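Local structure of alpha,alpha-trehalose-phosphate synthase (UDP-forming) (Burkholderia xenovorans, 5HXA) at residues 379-384 / 442-447. The protein is a glycosyltransferase of family 20, a family with the two-domain GT-B fold. Residues are numbered along the deposited sequence; the frame is centred on the assembly and turned at random.
Sequences EYVASQ and APMREN
Met444 reaches Val381 and Ala382 with a single atom, its terminal methyl. CE of Met444 lies 3.8 Å from CG1 of Val381 and nearly as close to the CB of that residue, so it rests against one branch of the valine and the root of the fork. CE of Met444 is 4.3 Å from CB of Ala382, a looser apolar contact. Val381 turns CG1 anti to its backbone N (chi1 175°), which sets that branch beside the methyl. Met444 runs extended to its sulfur and then bends (chi3 -71°), bringing CE onto the other helix. The backbones stay well apart, with CA atoms of Ala382 and Met444 8.5 Å from each other, and only 105 Å² is buried in all; the touching residues are nevertheless buried in the protein.

Polar bonds shape the C-terminal end of 379-384. The carbonyl O of Glu379 takes two donors from opposite faces of its plane: Ser383 N, and Ser383 OG at 2.8 Å. Gln384 folds back so that its NE2 sits over one face of the Tyr380 ring, offset toward the rim, and donates to Tyr380 O at 2.9 Å; the N-H...O angle of 166° makes this bond nearly straight.

Leu404 also packs on Met444, while Met440 and Met441 touch Val381 and Ala382 respectively. Helix 238-247 covers Ala382 through Ile241. The contact joins helix 375-382, which lies in sequence between neighbouring parallel strands 363-366 and 391-395 in the beta-alpha-beta order of a Rossmann-like domain, to the last turn of helix 430-446, which follows that sheet's last strand, 408-410.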
loop_
_atom_site.group_PDB
_atom_site.type_symbol
_atom_site.label_atom_id
_atom_site.label_comp_id
_atom_site.label_asym_id
_atom_site.label_seq_id
_atom_site.Cartn_x
_atom_site.Cartn_y
_atom_site.Cartn_z
ATOM N N GLU A 379 11.384 19.930 -15.290
ATOM C CA GLU A 379 11.234 21.338 -15.649
ATOM C C GLU A 379 12.083 22.238 -14.761
ATOM O O GLU A 379 12.694 23.198 -15.251
ATOM C CB GLU A 379 9.759 21.743 -15.558
ATOM C CG GLU A 379 8.888 21.004 -16.550
ATOM C CD GLU A 379 7.404 21.148 -16.254
ATOM O OE1 GLU A 379 7.048 21.619 -15.157
ATOM O OE2 GLU A 379 6.604 20.779 -17.127
ATOM N N TYR A 380 12.113 21.956 -13.453
ATOM C CA TYR A 380 12.928 22.747 -12.533
ATOM C C TYR A 380 14.382 22.751 -12.973
ATOM O O TYR A 380 15.036 23.804 -12.997
ATOM C CB TYR A 380 12.838 22.208 -11.088
ATOM C CG TYR A 380 13.862 22.906 -10.203
ATOM C CD1 TYR A 380 13.605 24.174 -9.681
ATOM C CD2 TYR A 380 15.107 22.328 -9.945
ATOM C CE1 TYR A 380 14.555 24.841 -8.908
ATOM C CE2 TYR A 380 16.071 22.986 -9.175
ATOM C CZ TYR A 380 15.790 24.246 -8.668
ATOM O OH TYR A 380 16.739 24.902 -7.921
ATOM N N VAL A 381 14.915 21.569 -13.294
ATOM C CA VAL A 381 16.324 21.472 -13.675
ATOM C C VAL A 381 16.570 22.189 -14.996
ATOM O O VAL A 381 17.500 22.997 -15.115
ATOM C CB VAL A 381 16.767 19.999 -13.732
ATOM C CG1 VAL A 381 18.216 19.885 -14.266
ATOM C CG2 VAL A 381 16.668 19.378 -12.337
ATOM N N ALA A 382 15.725 21.927 -16.003
ATOM C CA ALA A 382 15.934 22.536 -17.311
ATOM C C ALA A 382 15.744 24.049 -17.280
ATOM O O ALA A 382 16.273 24.742 -18.155
ATOM C CB ALA A 382 15.000 21.911 -18.352
ATOM N N SER A 383 15.014 24.578 -16.291
ATOM C CA SER A 383 14.868 26.029 -16.154
ATOM C C SER A 383 16.141 26.720 -15.675
ATOM O O SER A 383 16.250 27.941 -15.813
ATOM C CB SER A 383 13.748 26.379 -15.162
ATOM O OG SER A 383 12.481 25.995 -15.649
ATOM N N GLN A 384 17.084 25.989 -15.084
ATOM C CA GLN A 384 18.188 26.639 -14.386
ATOM C C GLN A 384 19.136 27.350 -15.348
ATOM O O GLN A 384 19.364 26.916 -16.484
ATOM C CB GLN A 384 18.970 25.618 -13.557
ATOM C CG GLN A 384 18.130 24.978 -12.465
ATOM C CD GLN A 384 17.488 26.024 -11.564
ATOM O OE1 GLN A 384 18.183 26.859 -10.977
ATOM N NE2 GLN A 384 16.154 26.008 -11.479
ATOM N N ALA A 442 21.882 16.130 -19.764
ATOM C CA ALA A 442 22.266 15.266 -20.882
ATOM C C ALA A 442 21.254 14.157 -21.149
ATOM O O ALA A 442 20.837 14.007 -22.311
ATOM C CB ALA A 442 23.674 14.703 -20.649
ATOM N N PRO A 443 20.819 13.355 -20.167
ATOM C CA PRO A 443 19.797 12.344 -20.480
ATOM C C PRO A 443 18.435 12.947 -20.778
ATOM O O PRO A 443 17.668 12.347 -21.542
ATOM C CB PRO A 443 19.769 11.465 -19.219
ATOM C CG PRO A 443 20.231 12.363 -18.142
ATOM C CD PRO A 443 21.287 13.219 -18.777
ATOM N N MET A 444 18.110 14.121 -20.223
ATOM C CA MET A 444 16.843 14.756 -20.586
ATOM C C MET A 444 16.836 15.189 -22.048
ATOM O O MET A 444 15.781 15.155 -22.696
ATOM C CB MET A 444 16.553 15.958 -19.685
ATOM C CG MET A 444 16.170 15.582 -18.255
ATOM S SD MET A 444 15.277 16.910 -17.421
ATOM C CE MET A 444 16.560 18.132 -17.176
ATOM N N ARG A 445 17.988 15.610 -22.574
ATOM C CA ARG A 445 18.081 15.920 -23.996
ATOM C C ARG A 445 17.999 14.651 -24.832
ATOM O O ARG A 445 17.391 14.641 -25.909
ATOM C CB ARG A 445 19.388 16.656 -24.300
ATOM C CG ARG A 445 19.456 18.070 -23.770
ATOM C CD ARG A 445 20.707 18.783 -24.270
ATOM N NE ARG A 445 20.767 20.150 -23.765
ATOM C CZ ARG A 445 21.637 20.567 -22.855
ATOM N NH1 ARG A 445 22.540 19.725 -22.363
ATOM N NH2 ARG A 445 21.611 21.828 -22.449
ATOM N N GLU A 446 18.616 13.574 -24.353
ATOM C CA GLU A 446 18.655 12.343 -25.133
ATOM C C GLU A 446 17.304 11.639 -25.112
ATOM O O GLU A 446 16.861 11.093 -26.128
ATOM C CB GLU A 446 19.766 11.441 -24.594
ATOM C CG GLU A 446 19.848 10.076 -25.229
ATOM C CD GLU A 446 21.120 9.353 -24.838
ATOM O OE1 GLU A 446 21.934 9.054 -25.736
ATOM O OE2 GLU A 446 21.314 9.107 -23.627
ATOM N N ASN A 447 16.615 11.668 -23.980
ATOM C CA ASN A 447 15.293 11.059 -23.918
ATOM C C ASN A 447 14.225 12.137 -23.797
ATOM O O ASN A 447 13.428 12.137 -22.857
ATOM C CB ASN A 447 15.237 10.056 -22.763
ATOM C CG ASN A 447 16.354 9.026 -22.870
ATOM O OD1 ASN A 447 17.299 9.022 -22.074
ATOM N ND2 ASN A 447 16.281 8.186 -23.898
#